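RNase NGR3 (Nicotiana glutinosa, PDB 1VD3) probably cleaves RNA as an endonuclease of the RNase T2 family, and holds a uridine 2'-phosphate in a pocket. Local coordinates at residues E127-A132 against K148-E153; Y142-I147 against R197-K202; D7-Y12 against N48-K53. All blocks are in the same frame, centred on the assembly; numbering follows the deposited sequence.

Interaction 1 of 3, residues E127-A132 against K148-E153; sequences ENLKNA and KKAIEE
Asn128, on helix 125-131, meets Ala150 of helix 144-155 through its methylene. Its CB points toward the other helix and lies 3.8 Å from Ala150 O. The backbone of the same pair is joined by water. One water gives a hydrogen to Asn128 O at 2.8 Å and another to Ala150 O at 2.9 Å. Two carbonyl oxygens cannot bond each other directly, and the water supplies the donors that both lack.

Leu129 comes next and is buried. Its CG stands anti to its own carbonyl carbon (chi1 -68°), and the branch CD2 reaches the other helix. CD2 rests 4.1 Å from Ala150 CB and touches Ile151 CG1 as well. The Leu129 and Ile151 side chains run side by side in the same direction, although the CB of Ile151 points away from helix 125-131. Leu129 also packs on Phe40 and Ile134, and Ile151 on Pro159, which carries the apolar layer into the neighbouring loops.

Ala132 lies just past the helical turns. Its N bonds Leu129 O at 2.9 Å as the helix ends. Its CB sits 3.5 Å from Ala150 CB, methyl against methyl.

The short helical segments cross at 116°, with their axes 8.3 Å apart at closest approach. The small side chain of Ala150, met by the methyl of Ala132, is consistent with this close approach. The chemistry is thus apolar packing of Leu129, Ala132, Ala150 and Ile151, with one water bridging the two carbonyl oxygens. Between these two segments the direct contacts are van der Waals, and the polar link goes through that single water.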
# COMPACT_ATOMS: atom_id res chain seq x y z
N GLU A 127 13.95 3.49 1.16
CA GLU A 127 15.38 3.41 0.89
C GLU A 127 15.73 3.53 -0.59
O GLU A 127 16.77 4.08 -0.95
CB GLU A 127 15.94 2.11 1.46
CG GLU A 127 15.75 1.99 2.97
CD GLU A 127 16.45 3.09 3.74
OE1 GLU A 127 17.69 3.17 3.65
OE2 GLU A 127 15.76 3.87 4.43
N ASN A 128 14.87 3.00 -1.46
CA ASN A 128 15.15 3.11 -2.88
C ASN A 128 15.10 4.57 -3.29
O ASN A 128 15.87 5.01 -4.16
CB ASN A 128 14.13 2.30 -3.70
CG ASN A 128 14.49 0.83 -3.78
OD1 ASN A 128 15.65 0.48 -4.01
ND2 ASN A 128 13.50 -0.04 -3.60
N LEU A 129 14.22 5.33 -2.66
CA LEU A 129 14.09 6.75 -2.96
C LEU A 129 15.30 7.50 -2.42
O LEU A 129 15.84 8.39 -3.09
CB LEU A 129 12.81 7.32 -2.35
CG LEU A 129 11.51 6.81 -2.99
CD1 LEU A 129 10.32 7.23 -2.14
CD2 LEU A 129 11.39 7.36 -4.40
N LYS A 130 15.74 7.15 -1.22
CA LYS A 130 16.90 7.81 -0.62
C LYS A 130 18.11 7.63 -1.54
O LYS A 130 18.86 8.57 -1.78
CB LYS A 130 17.22 7.21 0.76
CG LYS A 130 16.19 7.55 1.82
CD LYS A 130 16.63 7.05 3.19
CE LYS A 130 15.58 7.35 4.25
NZ LYS A 130 16.01 6.85 5.58
N ASN A 131 18.28 6.42 -2.04
CA ASN A 131 19.39 6.12 -2.94
C ASN A 131 19.41 7.10 -4.12
O ASN A 131 20.47 7.37 -4.68
CB ASN A 131 19.28 4.69 -3.46
CG ASN A 131 19.57 3.66 -2.39
OD1 ASN A 131 19.62 3.99 -1.20
ND2 ASN A 131 19.77 2.42 -2.80
N ALA A 132 18.24 7.62 -4.48
CA ALA A 132 18.12 8.56 -5.59
C ALA A 132 18.01 10.00 -5.08
O ALA A 132 17.64 10.90 -5.83
CB ALA A 132 16.90 8.21 -6.44
N LYS A 148 9.40 7.56 -9.93
CA LYS A 148 9.07 6.30 -10.58
C LYS A 148 10.33 5.50 -10.95
O LYS A 148 10.40 4.29 -10.73
CB LYS A 148 8.23 6.56 -11.83
CG LYS A 148 6.81 7.05 -11.53
CD LYS A 148 6.05 7.45 -12.79
CE LYS A 148 5.86 6.28 -13.74
NZ LYS A 148 5.05 5.19 -13.14
N LYS A 149 11.32 6.18 -11.51
CA LYS A 149 12.55 5.51 -11.91
C LYS A 149 13.33 4.97 -10.72
O LYS A 149 13.91 3.89 -10.79
CB LYS A 149 13.45 6.45 -12.72
CG LYS A 149 12.90 6.82 -14.09
CD LYS A 149 13.93 7.61 -14.88
CE LYS A 149 13.39 8.04 -16.23
NZ LYS A 149 12.24 8.97 -16.09
N ALA A 150 13.34 5.73 -9.63
CA ALA A 150 14.05 5.32 -8.43
C ALA A 150 13.46 4.03 -7.88
O ALA A 150 14.19 3.13 -7.45
CB ALA A 150 13.99 6.42 -7.38
N ILE A 151 12.14 3.94 -7.86
CA ILE A 151 11.47 2.74 -7.37
C ILE A 151 11.71 1.61 -8.35
O ILE A 151 11.99 0.47 -7.96
CB ILE A 151 9.95 2.98 -7.21
CG1 ILE A 151 9.70 4.00 -6.10
CG2 ILE A 151 9.24 1.66 -6.91
CD1 ILE A 151 8.26 4.42 -5.94
N GLU A 152 11.60 1.92 -9.64
CA GLU A 152 11.79 0.95 -10.69
C GLU A 152 13.17 0.29 -10.62
O GLU A 152 13.29 -0.92 -10.79
CB GLU A 152 11.58 1.62 -12.05
CG GLU A 152 11.68 0.69 -13.24
CD GLU A 152 11.19 1.35 -14.52
OE1 GLU A 152 11.64 2.48 -14.81
OE2 GLU A 152 10.36 0.75 -15.23
N GLU A 153 14.20 1.08 -10.37
CA GLU A 153 15.55 0.52 -10.29
C GLU A 153 15.68 -0.43 -9.10
O GLU A 153 16.32 -1.48 -9.21
CB GLU A 153 16.61 1.61 -10.17
CG GLU A 153 18.03 1.05 -10.20
CD GLU A 153 19.10 2.10 -10.03
OE1 GLU A 153 19.18 2.71 -8.94
OE2 GLU A 153 19.87 2.32 -10.99
O HOH W 1 16.78 3.91 -6.55

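Interaction 2 of 3, residues Y142-I147 against R197-K202; sequences YTLESI and RGCGSK
Leu144 N gives a hydrogen bond to Ser201 O across the two segments, at 2.7 Å and with an angle of 154° at the hydrogen. The donor stands 40° out of the plane of the Ser201 carbonyl. The same oxygen receives a water hydrogen and a CA-H contact from Thr143 CA at 3.1 Å. The water also accepts from Glu145 N, so it links the first turn of helix 144-155 to the loop.

The tight part lies around Leu144. Its CB sits 3.6 Å from Gly200 O. With CG anti to the backbone N (chi1 172°), CD2 comes to 3.9 Å from Cys199 CB. Cys199 is tied to Cys163 by a disulfide. Leu144 also touches Ile161 of strand 160-165 and Ile203 of strand 202-205.

The other side is looser and more solvent-exposed. Thr143 and Lys202 form an antiparallel, non-hydrogen-bonded pair. There Lys202 CA makes a CA-H contact with Tyr142 O at 3.3 Å, and Thr143 CG2 brushes Lys202 CE at 4.0 Å. Lys202 NZ finds its polar partner in His141 O.

Thr143 is also the N-cap of helix 144-155. Its OG1 accepts from Ser146 N at 3.0 Å, while Ser146 OG donates to Thr143 O at 2.8 Å. A valine here has no OG1, so Ser146 N would be left without its capping acceptor and the first turn would probably be held less firmly. Backbone polarity thus fixes the helix start to the loop, and apolar contact of Leu144 with Cys199 CB adds to it.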
# COMPACT_ATOMS: atom_id res chain seq x y z
N TYR A 142 9.83 17.31 -6.14
CA TYR A 142 10.31 16.22 -6.97
C TYR A 142 9.53 15.93 -8.24
O TYR A 142 8.30 15.97 -8.26
CB TYR A 142 10.38 14.92 -6.16
CG TYR A 142 11.24 15.01 -4.93
CD1 TYR A 142 10.67 15.18 -3.66
CD2 TYR A 142 12.63 14.93 -5.02
CE1 TYR A 142 11.47 15.28 -2.52
CE2 TYR A 142 13.44 15.03 -3.89
CZ TYR A 142 12.85 15.20 -2.65
OH TYR A 142 13.65 15.31 -1.54
N THR A 143 10.26 15.62 -9.31
CA THR A 143 9.61 15.27 -10.56
C THR A 143 9.02 13.89 -10.35
O THR A 143 9.57 13.08 -9.60
CB THR A 143 10.62 15.19 -11.72
OG1 THR A 143 11.52 14.09 -11.50
CG2 THR A 143 11.42 16.48 -11.83
N LEU A 144 7.89 13.63 -10.99
CA LEU A 144 7.25 12.32 -10.86
C LEU A 144 8.17 11.26 -11.47
O LEU A 144 8.25 10.14 -10.98
CB LEU A 144 5.91 12.33 -11.59
CG LEU A 144 5.19 10.99 -11.71
CD1 LEU A 144 4.83 10.46 -10.32
CD2 LEU A 144 3.94 11.17 -12.56
N GLU A 145 8.86 11.63 -12.54
CA GLU A 145 9.76 10.71 -13.23
C GLU A 145 10.87 10.18 -12.34
O GLU A 145 11.16 8.98 -12.35
CB GLU A 145 10.39 11.39 -14.46
CG GLU A 145 9.46 11.52 -15.65
CD GLU A 145 8.91 10.17 -16.09
OE1 GLU A 145 9.72 9.24 -16.30
OE2 GLU A 145 7.68 10.06 -16.25
N SER A 146 11.51 11.07 -11.59
CA SER A 146 12.60 10.67 -10.71
C SER A 146 12.12 9.64 -9.68
O SER A 146 12.83 8.68 -9.38
CB SER A 146 13.19 11.89 -9.99
OG SER A 146 12.25 12.47 -9.10
N ILE A 147 10.92 9.85 -9.15
CA ILE A 147 10.35 8.94 -8.17
C ILE A 147 10.05 7.57 -8.77
O ILE A 147 10.41 6.54 -8.20
CB ILE A 147 9.06 9.56 -7.57
CG1 ILE A 147 9.43 10.80 -6.75
CG2 ILE A 147 8.32 8.52 -6.73
CD1 ILE A 147 8.24 11.64 -6.33
N ARG A 197 -5.31 10.12 -12.65
CA ARG A 197 -4.44 11.10 -13.29
C ARG A 197 -4.23 12.33 -12.42
O ARG A 197 -4.18 13.46 -12.91
CB ARG A 197 -5.02 11.51 -14.66
CG ARG A 197 -6.40 12.13 -14.61
CD ARG A 197 -6.93 12.34 -16.03
NE ARG A 197 -8.29 12.89 -16.05
CZ ARG A 197 -8.59 14.15 -15.77
NH1 ARG A 197 -7.64 15.01 -15.43
NH2 ARG A 197 -9.86 14.55 -15.83
N GLY A 198 -4.09 12.10 -11.12
CA GLY A 198 -3.89 13.19 -10.19
C GLY A 198 -2.43 13.58 -9.97
O GLY A 198 -2.16 14.50 -9.19
N CYS A 199 -1.50 12.91 -10.63
CA CYS A 199 -0.08 13.22 -10.46
C CYS A 199 0.51 14.15 -11.51
O CYS A 199 0.62 13.80 -12.68
CB CYS A 199 0.77 11.95 -10.45
SG CYS A 199 0.52 10.77 -9.09
N GLY A 200 0.91 15.33 -11.06
CA GLY A 200 1.52 16.29 -11.96
C GLY A 200 2.97 15.89 -12.19
O GLY A 200 3.44 14.89 -11.64
N SER A 201 3.67 16.67 -13.01
CA SER A 201 5.06 16.39 -13.33
C SER A 201 5.95 16.61 -12.10
O SER A 201 7.00 15.99 -11.97
CB SER A 201 5.52 17.31 -14.46
OG SER A 201 5.29 18.67 -14.13
N LYS A 202 5.50 17.49 -11.21
CA LYS A 202 6.21 17.82 -9.97
C LYS A 202 5.28 17.53 -8.80
O LYS A 202 4.15 18.02 -8.76
CB LYS A 202 6.58 19.30 -9.95
CG LYS A 202 7.87 19.65 -10.67
CD LYS A 202 9.06 19.43 -9.76
CE LYS A 202 10.34 19.99 -10.37
NZ LYS A 202 11.48 19.91 -9.41
O HOH W 2 8.01 14.16 -14.12

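Interaction 3 of 3, residues D7-Y12 against N48-K53; sequences DFDFFY and NYENGK
A classic beta bulge, with Asp9 and Phe10 opposite Asn48, borders the pocket that holds the uridine phosphate, and Asn48 and Tyr12 are themselves pocket residues. Asn48 O accepts from both bulge residues, from Asp9 N at 3.0 Å in the carbonyl plane and from Phe10 N at 3.3 Å. In return Asn48 N gives a bond to Phe10 O at 2.7 Å, almost in line with the C=O.

Asn48 CB lies over one face of the Phe10 ring, a CH-pi contact 4.0 Å from its centroid. Glu50 CG meets the edge of that ring. Asn48 and Tyr12 both touch the bound nucleotide.

Asp9 reaches the type I turn from Tyr49 to Gly52. Its CG is anti to the carbonyl carbon (chi1 -59°), and OD1 accepts from Glu50 N at 2.6 Å with its anti lone pair. One water joins Asp9 O to Glu50 OE2. The Tyr49 ring sets its edge against Asp7 O and Phe8 CA.

In the fold, Tyr12 hydrogen-bonds through its backbone with Trp46 and Phe11 with Val180. The bulge therefore sits at the start of strand 10-16, which runs between strands 41-48 and 171-181.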
# COMPACT_ATOMS: atom_id res chain seq x y z
N ASP A 7 -9.68 -18.24 -8.88
CA ASP A 7 -8.49 -17.80 -9.59
C ASP A 7 -8.60 -16.37 -10.12
O ASP A 7 -9.69 -15.85 -10.35
CB ASP A 7 -8.18 -18.76 -10.75
CG ASP A 7 -6.85 -18.48 -11.40
OD1 ASP A 7 -5.83 -18.44 -10.68
OD2 ASP A 7 -6.81 -18.31 -12.64
N PHE A 8 -7.44 -15.74 -10.31
CA PHE A 8 -7.36 -14.37 -10.80
C PHE A 8 -6.07 -14.24 -11.61
O PHE A 8 -5.35 -15.23 -11.76
CB PHE A 8 -7.38 -13.39 -9.62
CG PHE A 8 -6.41 -13.75 -8.53
CD1 PHE A 8 -5.17 -13.13 -8.45
CD2 PHE A 8 -6.73 -14.73 -7.59
CE1 PHE A 8 -4.25 -13.48 -7.46
CE2 PHE A 8 -5.83 -15.09 -6.59
CZ PHE A 8 -4.58 -14.46 -6.53
N ASP A 9 -5.76 -13.05 -12.11
CA ASP A 9 -4.57 -12.88 -12.93
C ASP A 9 -3.30 -12.39 -12.24
O ASP A 9 -2.20 -12.82 -12.59
CB ASP A 9 -4.90 -11.94 -14.10
CG ASP A 9 -6.02 -12.46 -14.97
OD1 ASP A 9 -6.85 -11.65 -15.42
OD2 ASP A 9 -6.07 -13.69 -15.20
N PHE A 10 -3.45 -11.50 -11.27
CA PHE A 10 -2.30 -10.96 -10.55
C PHE A 10 -2.77 -10.19 -9.32
O PHE A 10 -3.97 -10.03 -9.09
CB PHE A 10 -1.52 -10.01 -11.46
CG PHE A 10 -2.31 -8.78 -11.85
CD1 PHE A 10 -2.22 -7.61 -11.10
CD2 PHE A 10 -3.17 -8.81 -12.95
CE1 PHE A 10 -2.98 -6.49 -11.43
CE2 PHE A 10 -3.94 -7.69 -13.29
CZ PHE A 10 -3.84 -6.53 -12.53
N PHE A 11 -1.81 -9.72 -8.53
CA PHE A 11 -2.10 -8.93 -7.34
C PHE A 11 -1.62 -7.51 -7.52
O PHE A 11 -0.55 -7.27 -8.08
CB PHE A 11 -1.34 -9.40 -6.10
CG PHE A 11 -1.79 -10.70 -5.53
CD1 PHE A 11 -1.11 -11.87 -5.84
CD2 PHE A 11 -2.81 -10.74 -4.59
CE1 PHE A 11 -1.44 -13.07 -5.22
CE2 PHE A 11 -3.15 -11.93 -3.96
CZ PHE A 11 -2.46 -13.10 -4.27
N TYR A 12 -2.39 -6.56 -7.00
CA TYR A 12 -1.93 -5.19 -6.97
C TYR A 12 -1.44 -5.14 -5.52
O TYR A 12 -2.20 -5.49 -4.61
CB TYR A 12 -3.10 -4.21 -7.10
CG TYR A 12 -3.35 -3.71 -8.50
CD1 TYR A 12 -4.65 -3.57 -8.98
CD2 TYR A 12 -2.29 -3.36 -9.33
CE1 TYR A 12 -4.88 -3.08 -10.26
CE2 TYR A 12 -2.52 -2.86 -10.61
CZ TYR A 12 -3.82 -2.73 -11.07
OH TYR A 12 -4.05 -2.24 -12.33
N ASN A 48 -6.54 -9.33 -8.63
CA ASN A 48 -7.15 -8.55 -9.71
C ASN A 48 -7.22 -9.33 -11.03
O ASN A 48 -6.54 -10.35 -11.19
CB ASN A 48 -6.35 -7.26 -9.92
CG ASN A 48 -7.18 -6.12 -10.49
OD1 ASN A 48 -7.51 -6.10 -11.67
ND2 ASN A 48 -7.53 -5.16 -9.63
N TYR A 49 -8.04 -8.84 -11.95
CA TYR A 49 -8.18 -9.43 -13.28
C TYR A 49 -7.50 -8.50 -14.28
O TYR A 49 -7.41 -7.29 -14.04
CB TYR A 49 -9.66 -9.55 -13.68
CG TYR A 49 -10.48 -10.49 -12.85
CD1 TYR A 49 -11.79 -10.16 -12.50
CD2 TYR A 49 -9.99 -11.73 -12.45
CE1 TYR A 49 -12.59 -11.03 -11.77
CE2 TYR A 49 -10.78 -12.62 -11.73
CZ TYR A 49 -12.08 -12.26 -11.39
OH TYR A 49 -12.87 -13.13 -10.68
N GLU A 50 -7.04 -9.04 -15.40
CA GLU A 50 -6.40 -8.21 -16.40
C GLU A 50 -7.42 -7.34 -17.15
O GLU A 50 -7.04 -6.45 -17.91
CB GLU A 50 -5.60 -9.08 -17.37
CG GLU A 50 -4.25 -9.49 -16.81
CD GLU A 50 -3.43 -10.32 -17.77
OE1 GLU A 50 -3.59 -10.14 -19.00
OE2 GLU A 50 -2.61 -11.13 -17.29
N ASN A 51 -8.70 -7.60 -16.94
CA ASN A 51 -9.73 -6.81 -17.60
C ASN A 51 -10.12 -5.57 -16.80
O ASN A 51 -11.09 -4.89 -17.13
CB ASN A 51 -10.98 -7.66 -17.88
CG ASN A 51 -11.68 -8.13 -16.62
OD1 ASN A 51 -11.42 -7.64 -15.52
ND2 ASN A 51 -12.59 -9.09 -16.77
N GLY A 52 -9.36 -5.27 -15.75
CA GLY A 52 -9.64 -4.09 -14.95
C GLY A 52 -10.60 -4.31 -13.79
O GLY A 52 -10.73 -3.45 -12.92
N LYS A 53 -11.27 -5.45 -13.79
CA LYS A 53 -12.21 -5.78 -12.72
C LYS A 53 -11.48 -6.67 -11.73
O LYS A 53 -10.29 -6.96 -11.90
CB LYS A 53 -13.42 -6.52 -13.30
CG LYS A 53 -14.21 -5.72 -14.31
CD LYS A 53 -15.31 -6.56 -14.94
CE LYS A 53 -16.01 -5.80 -16.06
NZ LYS A 53 -16.98 -6.67 -16.79
O HOH W 3 -1.22 -11.28 -15.08
O HOH W 4 -9.04 -10.40 -17.10

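Overall arrangement
Interactions 1 and 2 share helix 144-155. They touch where Leu129 CD2 packs near Ile147 O, and their centres are 13 Å apart. Interaction 1 is largely buried and apolar, one helix laid across another. Interaction 2 is a surface contact, where one backbone bond and a water tie the capped helix start to a disulfide-bearing loop. Interaction 3 stands apart, with its centre 26 Å from those of the other two. It is partly buried and lies where the ends of two sheet strands meet a turn, with paired backbones, aromatic rings and a carboxylate that grips the turn. It alone includes residues of the nucleotide pocket. The other two join parts of the fold away from the bound nucleotide.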